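Local coordinates for UDP-N-acetylglucosamine 4,6-dehydratase (Vibrio fischeri, PDB 3PVZ), which probably acts as a lyase that removes water from UDP-N-acetylglucosamine, using the NAD bound in its Rossmann-type domain, at residues His212-Arg217 and Ala271-Lys276; Asn221-Ala226 and Glu296-Leu301; Lys62-Asp67 and Asp104-Ala109. All coordinates share one frame; numbering follows the deposited sequence.

Contact 1 (His212-Arg217 and Ala271-Lys276); sequences HGFNQR and ADIAVK
Phe214 carries this contact from helix 210-219, lying over Ala274 of helix 270-280. The alpha carbons of this pair, 7.3 Å apart, are the nearest across the two segments, a spacing consistent with a one-carbon side chain on one helix facing a ring on the other. Phe214 leaves its helix toward the partner, and with chi1 at -59° CG stands anti to the carbonyl carbon, which sends the ring across the gap. There Phe214 CE2 comes within 3.7 Å of Ala274 CB. The methyl sits over one face of the ring, 4.1 Å from the centroid and 29° off the normal, which defines a CH-pi contact. Ile273 meets the same ring differently: its CG2 stands near the ring plane, at the edge, 4.4 Å from Phe214 CE2, while the far end of its side chain leads away. One ring is thus touched on a face by one residue and at its rim by the preceding one, and no hydrogen bond crosses between the segments. Ile224 and Ala226 of strand 224-227 pack against Phe214 as well, and Ile224 also touches Ala274. One turn further along, Arg217 donates its backbone N to Gly213 O at 2.8 Å, continuing the helix, and its NH2 forms a salt bridge with Glu75 of the second subunit. The geometry is that of two helices that meet through the helix-borne ring of Phe214 and pack together on strand 224-227 of a three-stranded parallel sheet, an alpha/beta arrangement distinct from the main nucleotide-binding sheet.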
loop_
_atom_site.group_PDB
_atom_site.type_symbol
_atom_site.label_atom_id
_atom_site.label_comp_id
_atom_site.label_asym_id
_atom_site.label_seq_id
_atom_site.Cartn_x
_atom_site.Cartn_y
_atom_site.Cartn_z
ATOM N N HIS A 212 -1.329 15.228 1.409
ATOM C CA HIS A 212 -1.828 14.176 2.263
ATOM C C HIS A 212 -1.028 14.212 3.566
ATOM O O HIS A 212 -1.574 14.002 4.641
ATOM C CB HIS A 212 -1.696 12.815 1.572
ATOM C CG HIS A 212 -1.914 11.665 2.477
ATOM N ND1 HIS A 212 -3.168 11.159 2.735
ATOM C CD2 HIS A 212 -1.044 10.933 3.216
ATOM C CE1 HIS A 212 -3.058 10.147 3.580
ATOM N NE2 HIS A 212 -1.780 9.992 3.888
ATOM N N GLY A 213 0.266 14.463 3.440
ATOM C CA GLY A 213 1.105 14.716 4.599
ATOM C C GLY A 213 0.584 15.825 5.531
ATOM O O GLY A 213 0.663 15.682 6.753
ATOM N N PHE A 214 0.022 16.901 4.971
ATOM C CA PHE A 214 -0.483 18.004 5.832
ATOM C C PHE A 214 -1.531 17.476 6.782
ATOM O O PHE A 214 -1.475 17.772 7.973
ATOM C CB PHE A 214 -1.077 19.201 5.069
ATOM C CG PHE A 214 -0.141 19.887 4.116
ATOM C CD1 PHE A 214 1.217 19.721 4.180
ATOM C CD2 PHE A 214 -0.658 20.741 3.159
ATOM C CE1 PHE A 214 2.048 20.382 3.283
ATOM C CE2 PHE A 214 0.170 21.409 2.262
ATOM C CZ PHE A 214 1.523 21.217 2.324
ATOM N N ASN A 215 -2.457 16.653 6.290
ATOM C CA ASN A 215 -3.473 16.034 7.159
ATOM C C ASN A 215 -2.828 15.263 8.306
ATOM O O ASN A 215 -3.263 15.322 9.464
ATOM C CB ASN A 215 -4.363 15.059 6.379
ATOM C CG ASN A 215 -5.242 15.749 5.379
ATOM O OD1 ASN A 215 -5.769 16.820 5.654
ATOM N ND2 ASN A 215 -5.410 15.139 4.202
ATOM N N GLN A 216 -1.798 14.495 7.971
ATOM C CA GLN A 216 -1.179 13.637 8.966
ATOM C C GLN A 216 -0.517 14.486 10.007
ATOM O O GLN A 216 -0.707 14.279 11.208
ATOM C CB GLN A 216 -0.184 12.687 8.300
ATOM C CG GLN A 216 -0.830 11.727 7.332
ATOM C CD GLN A 216 -1.722 10.714 8.025
ATOM O OE1 GLN A 216 -2.940 10.795 7.930
ATOM N NE2 GLN A 216 -1.119 9.755 8.724
ATOM N N ARG A 217 0.234 15.485 9.547
ATOM C CA ARG A 217 0.881 16.408 10.457
ATOM C C ARG A 217 -0.152 17.042 11.390
ATOM O O ARG A 217 0.054 17.080 12.598
ATOM C CB ARG A 217 1.668 17.498 9.709
ATOM C CG ARG A 217 2.754 17.010 8.745
ATOM C CD ARG A 217 3.979 16.422 9.384
ATOM N NE ARG A 217 3.768 15.149 10.074
ATOM C CZ ARG A 217 3.456 13.982 9.502
ATOM N NH1 ARG A 217 3.247 13.853 8.188
ATOM N NH2 ARG A 217 3.341 12.921 10.271
ATOM N N ALA A 271 3.636 25.686 -0.098
ATOM C CA ALA A 271 3.518 26.543 1.076
ATOM C C ALA A 271 2.197 27.318 1.059
ATOM O O ALA A 271 1.500 27.436 2.091
ATOM C CB ALA A 271 4.689 27.520 1.150
ATOM N N ASP A 272 1.844 27.833 -0.111
ATOM C CA ASP A 272 0.627 28.597 -0.235
ATOM C C ASP A 272 -0.609 27.728 0.037
ATOM O O ASP A 272 -1.528 28.180 0.716
ATOM C CB ASP A 272 0.571 29.323 -1.568
ATOM C CG ASP A 272 1.340 30.668 -1.534
ATOM O OD1 ASP A 272 1.776 31.091 -0.442
ATOM O OD2 ASP A 272 1.511 31.315 -2.591
ATOM N N ILE A 273 -0.608 26.481 -0.423
ATOM C CA ILE A 273 -1.719 25.570 -0.097
ATOM C C ILE A 273 -1.753 25.317 1.393
ATOM O O ILE A 273 -2.821 25.331 1.967
ATOM C CB ILE A 273 -1.632 24.199 -0.780
ATOM C CG1 ILE A 273 -1.644 24.307 -2.309
ATOM C CG2 ILE A 273 -2.798 23.290 -0.338
ATOM C CD1 ILE A 273 -2.844 24.976 -2.894
ATOM N N ALA A 274 -0.601 25.101 2.028
ATOM C CA ALA A 274 -0.581 24.880 3.488
ATOM C C ALA A 274 -1.222 26.041 4.264
ATOM O O ALA A 274 -2.085 25.835 5.103
ATOM C CB ALA A 274 0.859 24.603 4.010
ATOM N N VAL A 275 -0.814 27.258 3.971
ATOM C CA VAL A 275 -1.409 28.414 4.627
ATOM C C VAL A 275 -2.939 28.426 4.432
ATOM O O VAL A 275 -3.680 28.472 5.413
ATOM C CB VAL A 275 -0.791 29.706 4.121
ATOM C CG1 VAL A 275 -1.414 30.879 4.800
ATOM C CG2 VAL A 275 0.710 29.686 4.361
ATOM N N LYS A 276 -3.420 28.308 3.184
ATOM C CA LYS A 276 -4.870 28.268 2.941
ATOM C C LYS A 276 -5.557 27.208 3.777
ATOM O O LYS A 276 -6.669 27.416 4.265
ATOM C CB LYS A 276 -5.189 27.995 1.475
ATOM C CG LYS A 276 -5.112 29.230 0.611
ATOM C CD LYS A 276 -4.856 28.881 -0.875
ATOM C CE LYS A 276 -4.191 30.052 -1.640
ATOM N NZ LYS A 276 -5.151 31.114 -2.086
#

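Contact 2 (Asn221-Ala226 and Glu296-Leu301); sequences NQPIVA and ELAKTL
The apolar contact centres on one methyl group, that of Ala298 in helix 291-300, which faces the turn Asn221-Pro223. Its CB lies 3.9 Å from Pro223 CD and 4.5 Å from Gln222 CA, so it meets the side of the proline ring next to the nitrogen together with the backbone ahead of it. The CA of Gln222 is 5.8 Å from that of Ala298, the nearest approach of the two backbones, consistent with a side chain no larger than a methyl between them. Pro308 of strand 306-312 also touches Ala298.

Backbone oxygen supplies the second kind of contact. Asn221 O stands 3.6 Å from Ala298 CB, a van der Waals approach without a hydrogen bond across the segments. Asn221 has phi 47° and psi 44°, a left-handed helical conformation within the loop where the chain turns back from helix 210-219 to strand 224-227.

The polar groups of Gln222 find partners outside the two segments. Its side chain sets off away from the helix, and its amide engages Arg217 through OE1 and Asp79 of the second subunit through NE2; its backbone O accepts from Trp307 NE1. Within 296-301, Lys299 NZ forms a salt bridge with Glu296 OE1 at 2.8 Å, approaching the syn side of the carboxylate, 24° out of its plane.

Helix 291-300 joins the adjacent parallel strands 284-287 and 306-312, a beta-alpha-beta crossover, and strand 224-227 pairs with the other side of 306-312. Ala298 therefore packs the crossover helix against the entry to an edge strand of this small parallel alpha/beta sheet.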
loop_
_atom_site.group_PDB
_atom_site.type_symbol
_atom_site.label_atom_id
_atom_site.label_comp_id
_atom_site.label_asym_id
_atom_site.label_seq_id
_atom_site.Cartn_x
_atom_site.Cartn_y
_atom_site.Cartn_z
ATOM N N ASN A 221 -0.271 16.414 15.713
ATOM C CA ASN A 221 0.276 17.596 16.347
ATOM C C ASN A 221 1.745 17.883 15.998
ATOM O O ASN A 221 2.547 18.273 16.865
ATOM C CB ASN A 221 0.028 17.517 17.863
ATOM C CG ASN A 221 -1.388 17.967 18.241
ATOM O OD1 ASN A 221 -2.269 17.138 18.499
ATOM N ND2 ASN A 221 -1.608 19.296 18.245
ATOM N N GLN A 222 2.065 17.746 14.705
ATOM C CA GLN A 222 3.424 17.963 14.194
ATOM C C GLN A 222 3.518 19.154 13.222
ATOM O O GLN A 222 2.532 19.550 12.597
ATOM C CB GLN A 222 3.947 16.703 13.499
ATOM C CG GLN A 222 4.367 15.572 14.442
ATOM C CD GLN A 222 4.457 14.220 13.725
ATOM O OE1 GLN A 222 3.933 14.061 12.629
ATOM N NE2 GLN A 222 5.154 13.266 14.327
ATOM N N PRO A 223 4.718 19.731 13.092
ATOM C CA PRO A 223 4.895 20.855 12.177
ATOM C C PRO A 223 4.547 20.531 10.714
ATOM O O PRO A 223 4.791 19.408 10.250
ATOM C CB PRO A 223 6.382 21.173 12.286
ATOM C CG PRO A 223 6.876 20.507 13.500
ATOM C CD PRO A 223 5.940 19.409 13.853
ATOM N N ILE A 224 4.000 21.517 10.001
ATOM C CA ILE A 224 3.832 21.413 8.566
ATOM C C ILE A 224 5.107 21.882 7.889
ATOM O O ILE A 224 5.682 22.938 8.263
ATOM C CB ILE A 224 2.674 22.295 8.065
ATOM C CG1 ILE A 224 1.349 21.906 8.756
ATOM C CG2 ILE A 224 2.580 22.250 6.524
ATOM C CD1 ILE A 224 0.426 21.172 7.936
ATOM N N VAL A 225 5.521 21.124 6.878
ATOM C CA VAL A 225 6.740 21.362 6.132
ATOM C C VAL A 225 6.367 21.413 4.653
ATOM O O VAL A 225 5.654 20.559 4.171
ATOM C CB VAL A 225 7.762 20.224 6.417
ATOM C CG1 VAL A 225 8.899 20.208 5.396
ATOM C CG2 VAL A 225 8.331 20.349 7.827
ATOM N N ALA A 226 6.799 22.431 3.930
ATOM C CA ALA A 226 6.375 22.595 2.537
ATOM C C ALA A 226 7.292 23.526 1.784
ATOM O O ALA A 226 7.605 24.607 2.279
ATOM C CB ALA A 226 4.992 23.136 2.484
ATOM N N GLU A 296 9.595 21.851 19.083
ATOM C CA GLU A 296 9.226 22.387 20.388
ATOM C C GLU A 296 7.977 23.266 20.323
ATOM O O GLU A 296 7.116 23.193 21.192
ATOM C CB GLU A 296 10.395 23.178 20.998
ATOM C CG GLU A 296 11.557 22.298 21.474
ATOM C CD GLU A 296 11.347 21.740 22.887
ATOM O OE1 GLU A 296 10.897 20.571 23.011
ATOM O OE2 GLU A 296 11.628 22.474 23.869
ATOM N N LEU A 297 7.871 24.096 19.294
ATOM C CA LEU A 297 6.725 24.991 19.191
ATOM C C LEU A 297 5.410 24.243 18.924
ATOM O O LEU A 297 4.345 24.714 19.314
ATOM C CB LEU A 297 6.979 26.068 18.138
ATOM C CG LEU A 297 8.144 27.021 18.440
ATOM C CD1 LEU A 297 8.315 28.018 17.309
ATOM C CD2 LEU A 297 7.942 27.750 19.761
ATOM N N ALA A 298 5.498 23.069 18.298
ATOM C CA ALA A 298 4.324 22.249 17.997
ATOM C C ALA A 298 3.562 21.740 19.237
ATOM O O ALA A 298 2.368 21.432 19.159
ATOM C CB ALA A 298 4.735 21.070 17.126
ATOM N N LYS A 299 4.246 21.656 20.376
ATOM C CA LYS A 299 3.623 21.148 21.619
ATOM C C LYS A 299 2.593 22.128 22.185
ATOM O O LYS A 299 1.536 21.705 22.666
ATOM C CB LYS A 299 4.670 20.875 22.716
ATOM C CG LYS A 299 5.978 20.241 22.248
ATOM C CD LYS A 299 6.741 19.593 23.401
ATOM C CE LYS A 299 8.108 19.096 22.941
ATOM N NZ LYS A 299 9.029 18.844 24.087
ATOM N N THR A 300 2.906 23.422 22.093
ATOM C CA THR A 300 2.110 24.454 22.766
ATOM C C THR A 300 1.322 25.392 21.843
ATOM O O THR A 300 0.298 25.940 22.272
ATOM C CB THR A 300 2.989 25.313 23.700
ATOM O OG1 THR A 300 2.151 26.136 24.522
ATOM C CG2 THR A 300 3.955 26.181 22.901
ATOM N N LEU A 301 1.769 25.568 20.587
ATOM C CA LEU A 301 1.174 26.586 19.688
ATOM C C LEU A 301 -0.249 26.299 19.184
ATOM O O LEU A 301 -1.058 27.223 19.106
ATOM C CB LEU A 301 2.102 26.911 18.501
ATOM C CG LEU A 301 3.182 27.995 18.687
ATOM C CD1 LEU A 301 4.027 28.181 17.431
ATOM C CD2 LEU A 301 2.583 29.347 19.085
#

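Contact 3 (Lys62-Asp67 and Asp104-Ala109); sequences KLHVVD and DAFIKA. With NA (sodium ion), chain J; NAD (nicotinamide-adenine-dinucleotide), chain E.
Apolar packing joins Val66 and Phe106, side chains that run past one another in opposite directions. Val66 CG2 lies 4.0 Å from Phe106 CE2 and 4.1 Å from Phe106 CZ. Phe106 has CG anti to its own nitrogen (chi1 159°), which directs the ring from helix 101-109 toward strand 62-66. The nearest alpha carbons, those of these two residues, are 10.3 Å apart, so the ring spans most of the gap.

Ring contacts come next. The His64 and Phe106 side chains meet at an oblique angle, with His64 ND1 4.1 Å from Phe106 CZ. That nitrogen is hydrogen-bonded to Tyr113 OH, while Lys62 CE lies over one face of the His64 imidazole, 3.2 Å above its plane and offset toward the rim. Phe94 adds a further ring against both His64 and Phe106.

Metal coordination marks the last turn of the helix. Ala109 O coordinates a sodium ion at 2.5 Å. A water on the same ion donates a hydrogen bond to Lys108 O. A helix C-terminus, where carbonyls point outward, would probably suit a cation.

Ligand hydrogen bonds lie just past the C-terminal end of strand 62-66. Asp67 uses one oxygen for each hydroxyl of the adenosine ribose: NAD O2B donates to OD1 at 2.7 Å and O3B to OD2 at 2.6 Å. Backbone amides of Ser69 and Ala44 also donate to OD1 and OD2 respectively, fixing the carboxylate.

Such a two-pronged grip by an acidic residue following the second strand of a Rossmann fold is consistent with a preference for NAD, since a 2'-phosphate would probably be repelled there.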
loop_
_atom_site.group_PDB
_atom_site.type_symbol
_atom_site.label_atom_id
_atom_site.label_comp_id
_atom_site.label_asym_id
_atom_site.label_seq_id
_atom_site.Cartn_x
_atom_site.Cartn_y
_atom_site.Cartn_z
ATOM N N LYS A 62 -21.209 -4.635 -14.070
ATOM C CA LYS A 62 -20.153 -5.403 -13.413
ATOM C C LYS A 62 -19.016 -4.424 -13.113
ATOM O O LYS A 62 -18.602 -3.667 -13.997
ATOM C CB LYS A 62 -19.665 -6.558 -14.296
ATOM C CG LYS A 62 -18.703 -7.491 -13.570
ATOM C CD LYS A 62 -18.260 -8.628 -14.422
ATOM C CE LYS A 62 -17.345 -9.612 -13.657
ATOM N NZ LYS A 62 -16.786 -10.587 -14.653
ATOM N N LEU A 63 -18.578 -4.428 -11.842
ATOM C CA LEU A 63 -17.466 -3.671 -11.381
ATOM C C LEU A 63 -16.664 -4.402 -10.319
ATOM O O LEU A 63 -17.103 -4.604 -9.181
ATOM C CB LEU A 63 -17.936 -2.290 -10.936
ATOM C CG LEU A 63 -16.937 -1.413 -10.156
ATOM C CD1 LEU A 63 -15.770 -1.160 -11.083
ATOM C CD2 LEU A 63 -17.524 -0.097 -9.596
ATOM N N HIS A 64 -15.468 -4.809 -10.708
ATOM C CA HIS A 64 -14.562 -5.540 -9.846
ATOM C C HIS A 64 -13.352 -4.686 -9.567
ATOM O O HIS A 64 -12.763 -4.142 -10.489
ATOM C CB HIS A 64 -14.123 -6.843 -10.468
ATOM C CG HIS A 64 -15.159 -7.915 -10.440
ATOM N ND1 HIS A 64 -14.883 -9.218 -10.806
ATOM C CD2 HIS A 64 -16.468 -7.888 -10.089
ATOM C CE1 HIS A 64 -15.980 -9.956 -10.671
ATOM N NE2 HIS A 64 -16.963 -9.158 -10.253
ATOM N N VAL A 65 -13.046 -4.508 -8.261
ATOM C CA VAL A 65 -11.930 -3.688 -7.813
ATOM C C VAL A 65 -10.827 -4.577 -7.226
ATOM O O VAL A 65 -11.097 -5.438 -6.412
ATOM C CB VAL A 65 -12.402 -2.675 -6.731
ATOM C CG1 VAL A 65 -11.350 -1.632 -6.484
ATOM C CG2 VAL A 65 -13.753 -2.025 -7.166
ATOM N N VAL A 66 -9.590 -4.380 -7.621
ATOM C CA VAL A 66 -8.454 -5.182 -7.129
ATOM C C VAL A 66 -7.299 -4.323 -6.632
ATOM O O VAL A 66 -6.853 -3.433 -7.314
ATOM C CB VAL A 66 -7.946 -6.051 -8.243
ATOM C CG1 VAL A 66 -6.700 -6.944 -7.772
ATOM C CG2 VAL A 66 -9.075 -6.971 -8.748
ATOM N N ASP A 67 -6.788 -4.577 -5.428
ATOM C CA ASP A 67 -5.708 -3.762 -4.882
ATOM C C ASP A 67 -5.112 -4.512 -3.727
ATOM O O ASP A 67 -5.799 -5.276 -3.061
ATOM C CB ASP A 67 -6.267 -2.420 -4.368
ATOM C CG ASP A 67 -5.208 -1.385 -4.171
ATOM O OD1 ASP A 67 -4.379 -1.498 -3.211
ATOM O OD2 ASP A 67 -5.263 -0.405 -4.946
ATOM N N ASP A 104 -3.755 -14.503 -10.928
ATOM C CA ASP A 104 -3.812 -15.209 -12.230
ATOM C C ASP A 104 -4.933 -16.265 -12.219
ATOM O O ASP A 104 -5.576 -16.524 -13.257
ATOM C CB ASP A 104 -2.482 -15.851 -12.513
ATOM C CG ASP A 104 -1.418 -14.825 -12.981
ATOM O OD1 ASP A 104 -1.755 -13.642 -13.240
ATOM O OD2 ASP A 104 -0.263 -15.236 -13.133
ATOM N N ALA A 105 -5.173 -16.830 -11.049
ATOM C CA ALA A 105 -6.240 -17.805 -10.872
ATOM C C ALA A 105 -7.600 -17.071 -10.872
ATOM O O ALA A 105 -8.558 -17.605 -11.388
ATOM C CB ALA A 105 -6.048 -18.635 -9.562
ATOM N N PHE A 106 -7.634 -15.836 -10.370
ATOM C CA PHE A 106 -8.835 -14.975 -10.440
ATOM C C PHE A 106 -9.170 -14.670 -11.891
ATOM O O PHE A 106 -10.307 -14.755 -12.273
ATOM C CB PHE A 106 -8.587 -13.725 -9.582
ATOM C CG PHE A 106 -9.442 -12.534 -9.885
ATOM C CD1 PHE A 106 -10.664 -12.390 -9.312
ATOM C CD2 PHE A 106 -8.950 -11.465 -10.593
ATOM C CE1 PHE A 106 -11.427 -11.230 -9.515
ATOM C CE2 PHE A 106 -9.732 -10.294 -10.788
ATOM C CZ PHE A 106 -10.958 -10.215 -10.279
ATOM N N ILE A 107 -8.179 -14.373 -12.710
ATOM C CA ILE A 107 -8.402 -14.112 -14.135
ATOM C C ILE A 107 -8.759 -15.379 -14.877
ATOM O O ILE A 107 -9.631 -15.370 -15.669
ATOM C CB ILE A 107 -7.180 -13.484 -14.786
ATOM C CG1 ILE A 107 -6.972 -12.106 -14.152
ATOM C CG2 ILE A 107 -7.315 -13.424 -16.375
ATOM C CD1 ILE A 107 -8.014 -11.065 -14.488
ATOM N N LYS A 108 -8.121 -16.477 -14.582
ATOM C CA LYS A 108 -8.458 -17.748 -15.260
ATOM C C LYS A 108 -9.923 -18.186 -14.976
ATOM O O LYS A 108 -10.628 -18.688 -15.851
ATOM C CB LYS A 108 -7.491 -18.818 -14.783
ATOM C CG LYS A 108 -7.570 -20.098 -15.530
ATOM C CD LYS A 108 -6.641 -21.156 -14.967
ATOM C CE LYS A 108 -6.923 -22.485 -15.683
ATOM N NZ LYS A 108 -7.889 -23.302 -14.984
ATOM N N ALA A 109 -10.384 -17.974 -13.734
ATOM C CA ALA A 109 -11.728 -18.355 -13.390
ATOM C C ALA A 109 -12.742 -17.420 -14.061
ATOM O O ALA A 109 -13.852 -17.823 -14.382
ATOM C CB ALA A 109 -11.918 -18.390 -11.826
HETATM NA NA NA J . -14.913 -19.031 -16.279
HETATM P PA NAD E . -1.583 5.507 -5.281
HETATM O O1A NAD E . -0.346 5.177 -4.511
HETATM O O2A NAD E . -2.585 6.172 -4.387
HETATM O O5B NAD E . -2.406 4.197 -5.651
HETATM C C5B NAD E . -1.672 3.169 -6.352
HETATM C C4B NAD E . -2.468 1.901 -6.025
HETATM O O4B NAD E . -1.933 0.753 -6.649
HETATM C C3B NAD E . -2.456 1.644 -4.484
HETATM O O3B NAD E . -3.766 1.490 -3.978
HETATM C C2B NAD E . -1.621 0.348 -4.367
HETATM O O2B NAD E . -1.896 -0.429 -3.208
HETATM C C1B NAD E . -2.018 -0.293 -5.717
HETATM N N9A NAD E . -1.059 -1.315 -6.110
HETATM C C8A NAD E . 0.269 -1.176 -6.237
HETATM N N7A NAD E . 0.828 -2.300 -6.546
HETATM C C5A NAD E . -0.179 -3.209 -6.718
HETATM C C6A NAD E . -0.226 -4.562 -7.038
HETATM N N6A NAD E . 0.963 -5.178 -7.346
HETATM N N1A NAD E . -1.392 -5.198 -7.088
HETATM C C2A NAD E . -2.524 -4.565 -6.799
HETATM N N3A NAD E . -2.519 -3.298 -6.467
HETATM C C4A NAD E . -1.391 -2.603 -6.421
HETATM O O3 NAD E . -1.177 6.363 -6.582
HETATM P PN NAD E . -2.278 7.357 -7.254
HETATM O O1N NAD E . -2.083 8.771 -6.733
HETATM O O2N NAD E . -3.698 6.966 -7.257
HETATM O O5D NAD E . -1.620 7.467 -8.765
HETATM C C5D NAD E . -1.952 6.339 -9.560
HETATM C C4D NAD E . -1.275 6.476 -10.929
HETATM O O4D NAD E . -1.411 7.846 -11.423
HETATM C C3D NAD E . 0.244 6.232 -10.792
HETATM O O3D NAD E . 0.843 5.716 -12.002
HETATM C C2D NAD E . 0.805 7.662 -10.621
HETATM O O2D NAD E . 2.181 7.765 -11.015
HETATM C C1D NAD E . -0.095 8.446 -11.576
HETATM N N1N NAD E . -0.104 9.888 -11.282
HETATM C C2N NAD E . -0.544 10.291 -10.083
HETATM C C3N NAD E . -0.590 11.631 -9.760
HETATM C C7N NAD E . -1.043 12.093 -8.437
HETATM O O7N NAD E . -0.968 13.301 -8.224
HETATM N N7N NAD E . -1.483 11.258 -7.483
HETATM C C4N NAD E . -0.166 12.589 -10.715
HETATM C C5N NAD E . 0.266 12.132 -11.949
HETATM C C6N NAD E . 0.299 10.761 -12.209
HETATM O O HOH W 1 -13.116 -17.662 -17.083
#

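Overall arrangement
Contacts 1 and 2 adjoin, their centres 12 Å apart; their segments alternate along the chain, and helix 210-219 is followed directly by strand 224-227. They are joined by a probable hydrogen bond from Arg217 NH2 to Gln222 OE1, 2.7 Å, and by packing of Phe214 CD1 on Ile224 CG2 at 3.7 Å. Contact 3 closes earlier in the chain, its centre about 36 Å from that of contact 1 and 44 Å from that of contact 2; contacts 1 and 3 fall on opposite sides of the chain's centre. NAD lies closest to contact 3, which holds Asp67, one of the residues that bind it, whereas the side chain of Ile273 in contact 1 is about 13 Å from the same NAD and contact 2 is remote from the annotated sites.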